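Local coordinates for protein RNA-directed RNA polymerase (Infectious pancreatic necrosis virus, PDB 3ZED) that probably acts as the viral RNA-dependent RNA polymerase, building RNA from ribonucleoside triphosphates, and occurs both free and covalently attached to the genomic RNA, at residues P66-L71 and L249-K254; A261-L266 and A324-H329; R61-P66 and D454-L459; K289-F294 and T783-A788; G162-Q167 and L458-Q463. One frame throughout, in Å; residues are numbered along the deposited sequence.

Contact 1: P66-L71 and L249-K254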
# COMPACT_ATOMS: atom_id res chain seq x y z
N PRO B 66 16.15 -25.98 1.39
CA PRO B 66 16.73 -27.04 2.24
C PRO B 66 15.80 -27.39 3.41
O PRO B 66 15.04 -26.53 3.88
CB PRO B 66 18.06 -26.44 2.71
CG PRO B 66 18.35 -25.33 1.76
CD PRO B 66 17.01 -24.78 1.38
N THR B 67 15.85 -28.66 3.85
CA THR B 67 14.99 -29.16 4.93
C THR B 67 15.29 -28.42 6.25
O THR B 67 16.44 -28.05 6.51
CB THR B 67 15.07 -30.69 5.02
OG1 THR B 67 16.42 -31.11 5.17
CG2 THR B 67 14.48 -31.35 3.80
N MET B 68 14.23 -28.10 7.03
CA MET B 68 14.33 -27.36 8.29
C MET B 68 15.12 -28.12 9.33
O MET B 68 14.96 -29.34 9.48
CB MET B 68 12.95 -26.99 8.87
CG MET B 68 12.18 -26.01 8.05
SD MET B 68 13.07 -24.48 7.66
CE MET B 68 12.22 -23.99 6.21
N VAL B 69 15.96 -27.39 10.06
CA VAL B 69 16.82 -27.88 11.13
C VAL B 69 16.46 -27.12 12.40
O VAL B 69 16.50 -25.89 12.40
CB VAL B 69 18.32 -27.74 10.78
CG1 VAL B 69 19.21 -28.06 11.99
CG2 VAL B 69 18.70 -28.62 9.59
N GLU B 70 16.10 -27.84 13.46
CA GLU B 70 15.77 -27.25 14.75
C GLU B 70 17.07 -26.88 15.51
O GLU B 70 17.73 -27.77 16.05
CB GLU B 70 14.87 -28.22 15.55
CG GLU B 70 14.25 -27.63 16.81
CD GLU B 70 12.74 -27.65 16.87
OE1 GLU B 70 12.16 -28.76 16.94
OE2 GLU B 70 12.13 -26.55 16.86
N LEU B 71 17.45 -25.58 15.49
CA LEU B 71 18.64 -25.02 16.16
C LEU B 71 18.25 -24.30 17.44
O LEU B 71 17.11 -23.86 17.58
CB LEU B 71 19.38 -24.03 15.24
CG LEU B 71 20.07 -24.52 13.97
CD1 LEU B 71 20.87 -23.41 13.35
CD2 LEU B 71 21.03 -25.65 14.25
N LEU B 249 7.27 -17.63 2.46
CA LEU B 249 8.35 -18.60 2.31
C LEU B 249 9.52 -18.27 3.25
O LEU B 249 9.78 -17.09 3.49
CB LEU B 249 8.86 -18.69 0.86
CG LEU B 249 7.90 -19.21 -0.20
CD1 LEU B 249 8.62 -19.36 -1.53
CD2 LEU B 249 7.33 -20.56 0.16
N PRO B 250 10.19 -19.27 3.85
CA PRO B 250 10.01 -20.72 3.68
C PRO B 250 9.13 -21.34 4.78
O PRO B 250 9.30 -22.53 5.10
CB PRO B 250 11.45 -21.24 3.73
CG PRO B 250 12.19 -20.25 4.63
CD PRO B 250 11.36 -18.99 4.72
N TYR B 251 8.18 -20.56 5.34
CA TYR B 251 7.32 -21.06 6.43
C TYR B 251 5.83 -21.02 6.07
O TYR B 251 5.08 -20.25 6.67
CB TYR B 251 7.60 -20.30 7.75
CG TYR B 251 9.06 -20.29 8.12
CD1 TYR B 251 9.70 -21.44 8.56
CD2 TYR B 251 9.83 -19.13 7.98
CE1 TYR B 251 11.06 -21.45 8.85
CE2 TYR B 251 11.19 -19.13 8.26
CZ TYR B 251 11.81 -20.30 8.69
OH TYR B 251 13.14 -20.30 8.98
N ILE B 252 5.40 -21.92 5.17
CA ILE B 252 3.98 -22.01 4.79
C ILE B 252 3.16 -22.56 5.98
O ILE B 252 3.57 -23.52 6.65
CB ILE B 252 3.78 -22.85 3.49
CG1 ILE B 252 4.33 -22.09 2.25
CG2 ILE B 252 2.30 -23.24 3.28
CD1 ILE B 252 4.75 -22.99 1.10
N GLY B 253 2.04 -21.89 6.24
CA GLY B 253 1.12 -22.24 7.31
C GLY B 253 1.44 -21.58 8.63
O GLY B 253 0.79 -21.86 9.64
N LYS B 254 2.44 -20.69 8.64
CA LYS B 254 2.86 -19.99 9.85
C LYS B 254 2.62 -18.49 9.72
O LYS B 254 2.63 -17.95 8.61
CB LYS B 254 4.34 -20.26 10.16
CG LYS B 254 4.74 -21.74 10.19
CD LYS B 254 4.57 -22.36 11.57
CE LYS B 254 4.80 -23.86 11.56
NZ LYS B 254 6.21 -24.21 11.25
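Met-68, on the extended strand, and Pro-250, in an irregular loop entered through a cis peptide bond, bring the two backbones closest together, yet their CA atoms remain 9.2 Å apart, a gap bridged by the Met-68 side chain, which reaches both the ring and the carbonyl of Pro-250. With CG anti to the carbonyl carbon (chi1 -66°) and the chain bent at chi2 (-54°), sulfur and methyl both arrive at the loop. The methyl CE comes to 3.4 Å from the carbonyl O of Pro-250 and to 3.8 Å from its CB, the two side chains meeting nearly at right angles. The sulfur approaches the phenol ring next door: Met-68 SD lies 3.8 Å from Tyr-251 CE1, in an oblique Met-aromatic contact. Pro-250 itself covers part of one ring face, its CG offset toward the rim. The loop, which continues through a type II turn from Tyr-251 to Lys-254, belongs to the predicted GTP-binding segment of the polymerase. Strand 65-72 is the middle member of a three-stranded antiparallel sheet, and its neighbour 92-98 takes part too: Pro-96 packs against both Met-68 and Pro-250, while Tyr-251 OH is hydrogen-bonded to the carbonyl of Ser-94.

Contact 2: A261-L266 and A324-H329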
# COMPACT_ATOMS: atom_id res chain seq x y z
N ALA B 261 11.88 -15.25 15.43
CA ALA B 261 13.29 -15.65 15.53
C ALA B 261 13.85 -16.06 14.16
O ALA B 261 14.92 -15.59 13.77
CB ALA B 261 13.45 -16.78 16.54
N GLU B 262 13.08 -16.91 13.43
CA GLU B 262 13.38 -17.42 12.10
C GLU B 262 13.66 -16.27 11.13
O GLU B 262 14.70 -16.27 10.47
CB GLU B 262 12.21 -18.28 11.60
CG GLU B 262 12.19 -19.71 12.14
CD GLU B 262 11.53 -20.01 13.48
OE1 GLU B 262 10.76 -19.16 13.98
OE2 GLU B 262 11.76 -21.12 14.01
N ALA B 263 12.78 -15.25 11.12
CA ALA B 263 12.88 -14.06 10.28
C ALA B 263 14.17 -13.29 10.54
O ALA B 263 14.88 -12.98 9.60
CB ALA B 263 11.69 -13.16 10.51
N LEU B 264 14.50 -13.04 11.82
CA LEU B 264 15.72 -12.35 12.25
C LEU B 264 16.94 -13.12 11.79
O LEU B 264 17.82 -12.52 11.18
CB LEU B 264 15.76 -12.15 13.78
CG LEU B 264 14.70 -11.22 14.38
CD1 LEU B 264 14.71 -11.30 15.89
CD2 LEU B 264 14.89 -9.78 13.92
N VAL B 265 16.98 -14.45 12.01
CA VAL B 265 18.08 -15.32 11.61
C VAL B 265 18.27 -15.22 10.08
O VAL B 265 19.39 -14.96 9.63
CB VAL B 265 17.90 -16.80 12.09
CG1 VAL B 265 18.91 -17.74 11.44
CG2 VAL B 265 17.99 -16.90 13.61
N LEU B 266 17.18 -15.38 9.30
CA LEU B 266 17.24 -15.35 7.84
C LEU B 266 17.59 -13.96 7.29
O LEU B 266 18.45 -13.88 6.40
CB LEU B 266 15.92 -15.84 7.22
CG LEU B 266 15.61 -17.34 7.37
CD1 LEU B 266 14.32 -17.68 6.67
CD2 LEU B 266 16.77 -18.24 6.82
N ALA B 324 4.98 -11.36 0.51
CA ALA B 324 6.43 -11.32 0.65
C ALA B 324 6.92 -12.11 1.85
O ALA B 324 6.34 -11.98 2.94
CB ALA B 324 6.91 -9.87 0.81
N PRO B 325 8.01 -12.89 1.66
CA PRO B 325 8.63 -13.57 2.80
C PRO B 325 8.96 -12.57 3.91
O PRO B 325 9.42 -11.47 3.63
CB PRO B 325 9.90 -14.16 2.19
CG PRO B 325 9.57 -14.33 0.75
CD PRO B 325 8.78 -13.12 0.42
N TYR B 326 8.69 -12.95 5.17
CA TYR B 326 8.94 -12.13 6.35
C TYR B 326 10.36 -11.48 6.33
O TYR B 326 10.41 -10.26 6.50
CB TYR B 326 8.71 -12.96 7.64
CG TYR B 326 8.67 -12.21 8.96
CD1 TYR B 326 8.79 -10.82 9.00
CD2 TYR B 326 8.43 -12.87 10.15
CE1 TYR B 326 8.73 -10.12 10.20
CE2 TYR B 326 8.37 -12.19 11.37
CZ TYR B 326 8.53 -10.81 11.39
OH TYR B 326 8.52 -10.15 12.59
N PRO B 327 11.48 -12.19 6.07
CA PRO B 327 12.80 -11.52 6.08
C PRO B 327 12.93 -10.40 5.04
O PRO B 327 13.48 -9.35 5.36
CB PRO B 327 13.79 -12.66 5.81
CG PRO B 327 13.07 -13.89 6.21
CD PRO B 327 11.65 -13.64 5.83
N THR B 328 12.39 -10.61 3.81
CA THR B 328 12.43 -9.62 2.71
C THR B 328 11.64 -8.36 3.12
O THR B 328 12.16 -7.26 2.96
CB THR B 328 11.90 -10.24 1.41
OG1 THR B 328 12.75 -11.34 1.10
CG2 THR B 328 11.91 -9.27 0.24
N HIS B 329 10.41 -8.55 3.67
CA HIS B 329 9.54 -7.46 4.14
C HIS B 329 10.25 -6.62 5.22
O HIS B 329 10.18 -5.40 5.17
CB HIS B 329 8.21 -8.02 4.68
CG HIS B 329 7.32 -6.95 5.21
ND1 HIS B 329 6.67 -6.07 4.35
CD2 HIS B 329 7.03 -6.61 6.49
CE1 HIS B 329 6.01 -5.23 5.14
NE2 HIS B 329 6.18 -5.53 6.42
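Tyr-326, in the first turn of its helix, lays one face of its ring against the methyl group of Ala-263, a CH-pi contact between two helices. Its CB stands 4.1 Å from Ala-263 CB. From there CG points anti to the backbone N (chi1 -169°), which lays the ring against the neighbouring helix, with CG 3.5 Å from the same methyl. The closest approach follows at CD2, 3.3 Å from Ala-263 CB, a tight fit. Farther out CE2 lies 3.6 Å from Ala-263 CB, by CZ the distance to that carbon has opened to 4.0 Å, and the hydroxyl OH at the tip lies beyond the methyl, 4.8 Å from Ala-263 CB. The methyl thus sits above the ring, offset toward the CD2 rim, 22° off the ring normal. One residue on, Pro-327 extends the interface: its CG rests 3.6 Å from Leu-266 CB, the two side chains running side by side in the same direction. Such small surfaces are consistent with the close backbones, the CA atoms of Ala-263 and Pro-327 being 4.9 Å apart. Behind this pair, helix 260-278 leans through Val-265 and Leu-266 on strand 92-98, whereas helix 326-340 turns Thr-328 toward helix 438-452.

Contact 3: R61-P66 and D454-L459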
# COMPACT_ATOMS: atom_id res chain seq x y z
N ARG B 61 11.18 -23.16 -13.73
CA ARG B 61 11.65 -24.48 -13.31
C ARG B 61 11.67 -24.42 -11.77
O ARG B 61 12.18 -23.44 -11.22
CB ARG B 61 13.03 -24.81 -13.93
N PRO B 62 10.93 -25.32 -11.06
CA PRO B 62 10.79 -25.13 -9.60
C PRO B 62 12.09 -25.27 -8.83
O PRO B 62 12.90 -26.16 -9.10
CB PRO B 62 9.76 -26.19 -9.19
CG PRO B 62 9.81 -27.22 -10.27
CD PRO B 62 10.18 -26.49 -11.53
N ARG B 63 12.28 -24.35 -7.88
CA ARG B 63 13.45 -24.34 -7.01
C ARG B 63 13.05 -24.93 -5.66
O ARG B 63 11.88 -24.83 -5.25
CB ARG B 63 14.03 -22.93 -6.88
CG ARG B 63 14.49 -22.34 -8.20
CD ARG B 63 14.15 -20.87 -8.32
NE ARG B 63 12.72 -20.62 -8.13
CZ ARG B 63 12.16 -19.41 -8.15
NH1 ARG B 63 12.90 -18.33 -8.35
NH2 ARG B 63 10.85 -19.29 -7.96
N ALA B 64 14.00 -25.58 -4.98
CA ALA B 64 13.76 -26.27 -3.71
C ALA B 64 14.39 -25.52 -2.52
O ALA B 64 15.35 -24.78 -2.69
CB ALA B 64 14.31 -27.69 -3.79
N ILE B 65 13.83 -25.73 -1.33
CA ILE B 65 14.31 -25.11 -0.09
C ILE B 65 14.96 -26.20 0.75
O ILE B 65 14.36 -27.26 0.88
CB ILE B 65 13.12 -24.43 0.65
CG1 ILE B 65 12.56 -23.24 -0.15
CG2 ILE B 65 13.49 -24.02 2.09
CD1 ILE B 65 11.14 -22.81 0.21
N PRO B 66 16.15 -25.98 1.39
CA PRO B 66 16.73 -27.04 2.24
C PRO B 66 15.80 -27.39 3.41
O PRO B 66 15.04 -26.53 3.88
CB PRO B 66 18.06 -26.44 2.71
CG PRO B 66 18.35 -25.33 1.76
CD PRO B 66 17.01 -24.78 1.38
N ASP B 454 9.12 -8.03 -10.90
CA ASP B 454 9.35 -8.95 -12.03
C ASP B 454 10.09 -10.21 -11.58
O ASP B 454 10.98 -10.69 -12.29
CB ASP B 454 10.13 -8.25 -13.18
CG ASP B 454 9.36 -7.22 -13.98
OD1 ASP B 454 8.11 -7.29 -14.00
OD2 ASP B 454 10.01 -6.36 -14.61
N SER B 455 9.72 -10.74 -10.40
CA SER B 455 10.35 -11.91 -9.82
C SER B 455 9.37 -13.10 -9.92
O SER B 455 8.99 -13.43 -11.04
CB SER B 455 10.85 -11.64 -8.40
OG SER B 455 9.83 -11.59 -7.43
N SER B 456 8.96 -13.76 -8.81
CA SER B 456 8.08 -14.93 -8.94
C SER B 456 7.11 -15.08 -7.77
O SER B 456 7.22 -14.38 -6.76
CB SER B 456 8.90 -16.22 -9.09
OG SER B 456 9.64 -16.57 -7.93
N CYS B 457 6.14 -16.01 -7.93
CA CYS B 457 5.14 -16.30 -6.91
C CYS B 457 4.86 -17.82 -6.84
O CYS B 457 5.31 -18.56 -7.70
CB CYS B 457 3.86 -15.49 -7.15
SG CYS B 457 3.02 -15.88 -8.70
N LEU B 458 4.16 -18.27 -5.79
CA LEU B 458 3.83 -19.66 -5.57
C LEU B 458 2.33 -19.86 -5.44
O LEU B 458 1.69 -19.22 -4.60
CB LEU B 458 4.55 -20.21 -4.30
CG LEU B 458 4.41 -21.73 -4.00
CD1 LEU B 458 5.07 -22.59 -5.06
CD2 LEU B 458 4.95 -22.07 -2.64
N LEU B 459 1.80 -20.79 -6.23
CA LEU B 459 0.39 -21.18 -6.22
C LEU B 459 0.36 -22.66 -6.47
O LEU B 459 0.88 -23.10 -7.49
CB LEU B 459 -0.44 -20.39 -7.27
CG LEU B 459 -1.94 -20.56 -7.17
CD1 LEU B 459 -2.51 -19.74 -6.01
CD2 LEU B 459 -2.62 -20.20 -8.48
O HOH W 1 11.97 -15.47 -8.13
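Arg-63 and Ser-456 join the loop that leads into strand 65-72 to the start of strand 456-459, a member of the mixed five-stranded sheet in the palm family region of the polymerase. The link is a buried hydrogen bond from an arginine to a serine hydroxyl, with a water bridge beside it. Two bends shape the long side chain: chi2 stands at 140°, away from a staggered value, and chi3 turns the chain again, so that the guanidinium meets the strand with its edge. Ser-456 answers with OG held between its own backbone N and carbonyl carbon (chi1 67°), which directs the oxygen at the guanidinium. Arg-63 NH2 donates to Ser-456 OG over 3.0 Å in an almost perfectly straight bond (178°), and the oxygen lies in the guanidinium plane. The other terminal nitrogen uses a water instead, and water and hydroxyl sit together along one edge of the flat group. Further bonds fix its rotation: Arg-63 NE is hydrogen-bonded to Gln-463 on the adjoining strand 462-465, and NH1 also to the carbonyl of Leu-789, near the end of the modelled chain. Trp-295 and Cys-299 pack beside the arginine. In the water bridge, the water oxygen accepts from Arg-63 NH1 at 3.0 Å and stands 2.6 Å from Ser-456 OG.

Contact 4: K289-F294 and T783-A788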
# COMPACT_ATOMS: atom_id res chain seq x y z
N LYS B 289 25.76 -16.37 -5.74
CA LYS B 289 25.62 -17.56 -4.89
C LYS B 289 24.65 -17.27 -3.73
O LYS B 289 23.74 -18.07 -3.51
CB LYS B 289 26.98 -18.05 -4.35
CG LYS B 289 26.91 -19.42 -3.68
CD LYS B 289 28.12 -19.71 -2.79
CE LYS B 289 27.75 -20.14 -1.38
NZ LYS B 289 27.06 -21.46 -1.36
N THR B 290 24.85 -16.14 -3.02
CA THR B 290 23.98 -15.70 -1.91
C THR B 290 22.53 -15.54 -2.40
O THR B 290 21.62 -16.05 -1.75
CB THR B 290 24.52 -14.39 -1.31
OG1 THR B 290 25.83 -14.64 -0.79
CG2 THR B 290 23.61 -13.81 -0.21
N ILE B 291 22.32 -14.84 -3.53
CA ILE B 291 21.00 -14.59 -4.10
C ILE B 291 20.30 -15.94 -4.49
O ILE B 291 19.10 -16.09 -4.22
CB ILE B 291 21.13 -13.59 -5.28
CG1 ILE B 291 21.40 -12.16 -4.75
CG2 ILE B 291 19.88 -13.60 -6.13
CD1 ILE B 291 21.82 -11.11 -5.81
N THR B 292 21.04 -16.90 -5.06
CA THR B 292 20.48 -18.21 -5.43
C THR B 292 20.20 -19.05 -4.15
O THR B 292 19.18 -19.74 -4.10
CB THR B 292 21.40 -18.94 -6.42
OG1 THR B 292 21.70 -18.05 -7.50
CG2 THR B 292 20.75 -20.20 -6.99
N ASP B 293 21.09 -18.97 -3.12
CA ASP B 293 20.92 -19.70 -1.86
C ASP B 293 19.65 -19.25 -1.13
O ASP B 293 19.01 -20.08 -0.49
CB ASP B 293 22.15 -19.52 -0.94
CG ASP B 293 23.38 -20.34 -1.31
OD1 ASP B 293 23.33 -21.09 -2.32
OD2 ASP B 293 24.41 -20.22 -0.61
N PHE B 294 19.30 -17.96 -1.24
CA PHE B 294 18.13 -17.33 -0.63
C PHE B 294 17.06 -16.97 -1.70
O PHE B 294 16.31 -16.02 -1.49
CB PHE B 294 18.55 -16.07 0.15
CG PHE B 294 19.33 -16.33 1.41
CD1 PHE B 294 18.69 -16.48 2.63
CD2 PHE B 294 20.72 -16.37 1.38
CE1 PHE B 294 19.43 -16.69 3.81
CE2 PHE B 294 21.46 -16.58 2.55
CZ PHE B 294 20.80 -16.73 3.76
N THR B 783 19.11 -7.16 -13.39
CA THR B 783 19.03 -8.28 -14.32
C THR B 783 19.88 -9.45 -13.79
O THR B 783 19.43 -10.60 -13.84
CB THR B 783 19.48 -7.84 -15.72
OG1 THR B 783 18.57 -6.83 -16.18
CG2 THR B 783 19.53 -9.01 -16.72
N GLU B 784 21.09 -9.16 -13.27
CA GLU B 784 22.00 -10.13 -12.67
C GLU B 784 21.31 -10.83 -11.48
O GLU B 784 21.38 -12.05 -11.39
CB GLU B 784 23.31 -9.45 -12.25
CG GLU B 784 24.09 -8.89 -13.43
CD GLU B 784 25.50 -8.43 -13.13
OE1 GLU B 784 25.66 -7.31 -12.59
OE2 GLU B 784 26.45 -9.17 -13.47
N THR B 785 20.61 -10.06 -10.62
CA THR B 785 19.85 -10.59 -9.48
C THR B 785 18.74 -11.53 -9.98
O THR B 785 18.61 -12.63 -9.44
CB THR B 785 19.26 -9.44 -8.64
OG1 THR B 785 20.33 -8.59 -8.25
CG2 THR B 785 18.54 -9.93 -7.39
N ARG B 786 17.97 -11.11 -10.99
CA ARG B 786 16.87 -11.90 -11.54
C ARG B 786 17.38 -13.25 -12.11
O ARG B 786 16.78 -14.29 -11.83
CB ARG B 786 16.11 -11.10 -12.61
CG ARG B 786 14.82 -11.75 -13.07
CD ARG B 786 14.73 -11.85 -14.57
NE ARG B 786 14.97 -10.57 -15.22
CZ ARG B 786 15.65 -10.41 -16.35
NH1 ARG B 786 16.17 -11.47 -16.97
NH2 ARG B 786 15.83 -9.20 -16.86
N GLU B 787 18.51 -13.23 -12.85
CA GLU B 787 19.16 -14.43 -13.41
C GLU B 787 19.51 -15.45 -12.31
O GLU B 787 19.16 -16.63 -12.43
CB GLU B 787 20.46 -14.05 -14.15
CG GLU B 787 20.23 -13.31 -15.46
CD GLU B 787 21.47 -12.79 -16.18
OE1 GLU B 787 22.59 -12.86 -15.62
OE2 GLU B 787 21.28 -12.20 -17.27
N ALA B 788 20.20 -14.99 -11.25
CA ALA B 788 20.61 -15.79 -10.10
C ALA B 788 19.40 -16.33 -9.33
O ALA B 788 19.45 -17.47 -8.87
CB ALA B 788 21.50 -14.95 -9.19
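Apolar packing of Ile-291 on Thr-785 and Ala-788 forms the greater part of this helix-helix crossing, in which the short axes pass 8.9 Å apart at -49°. Ile-291 divides its work between two branches. CG2, set anti to the backbone N, presses on the methyl of the alanine, with Ile-291 CG2 3.7 Å from Ala-788 CB, and it lies equally near the backbone, 3.7 Å from Thr-785 O; the longer arm lies across Thr-785 at about a right angle, Ile-291 CD1 being 3.8 Å from Thr-785 CG2. The hydroxyl beside that methyl, Thr-785 OG1, is hydrogen-bonded to Ser-781 O in its own helix. The polar part of the interface is a single short approach, Thr-292 OG1 to Ala-788 O at 2.7 Å, reaching a carbonyl in the last turn of its helix. Lys-288 O, one turn back, also lies within hydrogen-bonding reach of Thr-292 OG1. The crossing brings the palm and C-terminal family regions together. Helix 438-452 lies against both partners, Val-447 touching Ile-291 and Thr-785, while beyond helix 283-293 the ring of Phe-294 meets Phe-270 of helix 260-278 edge to face.

Contact 5: G162-Q167 and L458-Q463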
# COMPACT_ATOMS: atom_id res chain seq x y z
N GLY B 162 -12.56 -15.37 -3.84
CA GLY B 162 -12.62 -15.84 -5.22
C GLY B 162 -12.35 -17.31 -5.47
O GLY B 162 -12.85 -18.17 -4.76
N SER B 163 -11.55 -17.60 -6.51
CA SER B 163 -11.25 -18.97 -6.93
C SER B 163 -9.87 -19.07 -7.55
O SER B 163 -9.23 -18.04 -7.79
CB SER B 163 -12.30 -19.46 -7.93
OG SER B 163 -12.28 -18.74 -9.15
N TYR B 164 -9.40 -20.30 -7.84
CA TYR B 164 -8.12 -20.54 -8.53
C TYR B 164 -8.19 -19.97 -9.95
O TYR B 164 -7.28 -19.28 -10.36
CB TYR B 164 -7.77 -22.04 -8.56
CG TYR B 164 -7.13 -22.58 -7.30
CD1 TYR B 164 -5.84 -22.20 -6.93
CD2 TYR B 164 -7.78 -23.54 -6.53
CE1 TYR B 164 -5.24 -22.73 -5.80
CE2 TYR B 164 -7.18 -24.08 -5.39
CZ TYR B 164 -5.90 -23.68 -5.04
OH TYR B 164 -5.32 -24.23 -3.93
N SER B 165 -9.31 -20.22 -10.68
CA SER B 165 -9.53 -19.70 -12.03
C SER B 165 -9.46 -18.16 -12.02
O SER B 165 -8.80 -17.56 -12.89
CB SER B 165 -10.88 -20.17 -12.58
OG SER B 165 -10.83 -21.52 -13.01
N GLY B 166 -10.14 -17.54 -11.04
CA GLY B 166 -10.12 -16.10 -10.83
C GLY B 166 -8.70 -15.58 -10.69
O GLY B 166 -8.31 -14.66 -11.44
N GLN B 167 -7.88 -16.24 -9.81
CA GLN B 167 -6.47 -15.90 -9.55
C GLN B 167 -5.60 -16.07 -10.80
O GLN B 167 -4.78 -15.20 -11.10
CB GLN B 167 -5.88 -16.78 -8.42
CG GLN B 167 -6.41 -16.46 -7.03
CD GLN B 167 -5.57 -17.12 -5.97
OE1 GLN B 167 -5.79 -18.27 -5.60
NE2 GLN B 167 -4.55 -16.42 -5.50
N LEU B 458 4.16 -18.27 -5.79
CA LEU B 458 3.83 -19.66 -5.57
C LEU B 458 2.33 -19.86 -5.44
O LEU B 458 1.69 -19.22 -4.60
CB LEU B 458 4.55 -20.21 -4.30
CG LEU B 458 4.41 -21.73 -4.00
CD1 LEU B 458 5.07 -22.59 -5.06
CD2 LEU B 458 4.95 -22.07 -2.64
N LEU B 459 1.80 -20.79 -6.23
CA LEU B 459 0.39 -21.18 -6.22
C LEU B 459 0.36 -22.66 -6.47
O LEU B 459 0.88 -23.10 -7.49
CB LEU B 459 -0.44 -20.39 -7.27
CG LEU B 459 -1.94 -20.56 -7.17
CD1 LEU B 459 -2.51 -19.74 -6.01
CD2 LEU B 459 -2.62 -20.20 -8.48
N MET B 460 -0.22 -23.43 -5.52
CA MET B 460 -0.22 -24.91 -5.51
C MET B 460 1.27 -25.31 -5.41
O MET B 460 1.97 -24.76 -4.56
CB MET B 460 -0.96 -25.52 -6.72
CG MET B 460 -2.39 -25.06 -6.84
SD MET B 460 -3.32 -26.02 -8.03
CE MET B 460 -4.31 -24.83 -8.69
N ASN B 461 1.75 -26.18 -6.31
CA ASN B 461 3.16 -26.58 -6.38
C ASN B 461 3.86 -25.84 -7.56
O ASN B 461 4.94 -26.24 -7.96
CB ASN B 461 3.25 -28.12 -6.54
CG ASN B 461 2.76 -28.66 -7.88
OD1 ASN B 461 2.12 -27.97 -8.67
ND2 ASN B 461 3.09 -29.92 -8.16
N LEU B 462 3.22 -24.75 -8.09
CA LEU B 462 3.72 -24.01 -9.25
C LEU B 462 4.42 -22.71 -8.89
O LEU B 462 3.84 -21.83 -8.25
CB LEU B 462 2.58 -23.71 -10.26
CG LEU B 462 1.77 -24.90 -10.81
CD1 LEU B 462 0.61 -24.42 -11.62
CD2 LEU B 462 2.62 -25.83 -11.68
N GLN B 463 5.68 -22.57 -9.37
CA GLN B 463 6.47 -21.35 -9.21
C GLN B 463 6.31 -20.56 -10.50
O GLN B 463 6.82 -20.95 -11.56
CB GLN B 463 7.92 -21.66 -8.86
CG GLN B 463 8.04 -22.12 -7.41
CD GLN B 463 9.40 -22.67 -7.08
OE1 GLN B 463 10.43 -22.15 -7.52
NE2 GLN B 463 9.42 -23.74 -6.30
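A beta hairpin offers its turn to the first turn of a helix: Leu-459 and Met-460, at the tip of strands 456-459 and 462-465, pack on Tyr-164 and Gln-167 of helix 164-179. The hairpin closes with a type II' turn from Leu-459 to Leu-462, in which Met-460 occupies the second position with the positive phi that this turn requires. Its CG is anti to the carbonyl carbon (chi1 -57°) and the chain bends at chi3, bringing CE over the tyrosine. The methyl Met-460 CE lies 3.8 Å from the centroid of the Tyr-164 ring, 21° off the normal, a CH-pi contact displaced toward the CD1 side of the ring. Behind it the sulfur stands above the same face at a longer distance, Met-460 SD being 4.7 Å from the centroid of Tyr-164, which makes this a Met-aromatic contact as well. Leu-459 meets the ring from another direction, near its plane, with CD1 4.1 Å from Tyr-164 CE1. The same leucine methyl touches the amide of Gln-167. That amide is buried but well supplied with polar partners: OE1 is hydrogen-bonded to His-110, and NE2 to Asn-320 and to the carbonyl of Leu-302, so its rotation is fixed while Leu-459 crosses it obliquely, CD1 3.6 Å from Gln-167 OE1. Met-460 also leans on Pro-45 and Ala-48 of helix 45-54. The helix start that presents the tyrosine is capped by a serine, Gly-166 N donating to Ser-163 OG at 3.1 Å with an N-H...O angle of 161°.

How the contacts relate
From the N terminus, contacts 3 and 1 open in succession on one run of chain, sharing Pro-66. Contact 5 opens at 162-167, before contact 1 closes at 249-254 on the small antiparallel sheet, so these two cross. Contact 2 then opens at 261-266; contact 4 opens at 289-294, before contact 2 closes at 324-329, and crosses it. Contacts 3 and 5 end together on the mixed sheet, at strand 456-459 and its hairpin, so the loop of contact 3 encloses contacts 1 and 2, and that of contact 5 encloses contact 2. Contact 4 closes last, at 783-788, crossing contacts 3 and 5 and tying helix 781-789 of the C-terminal family region to helix 283-293.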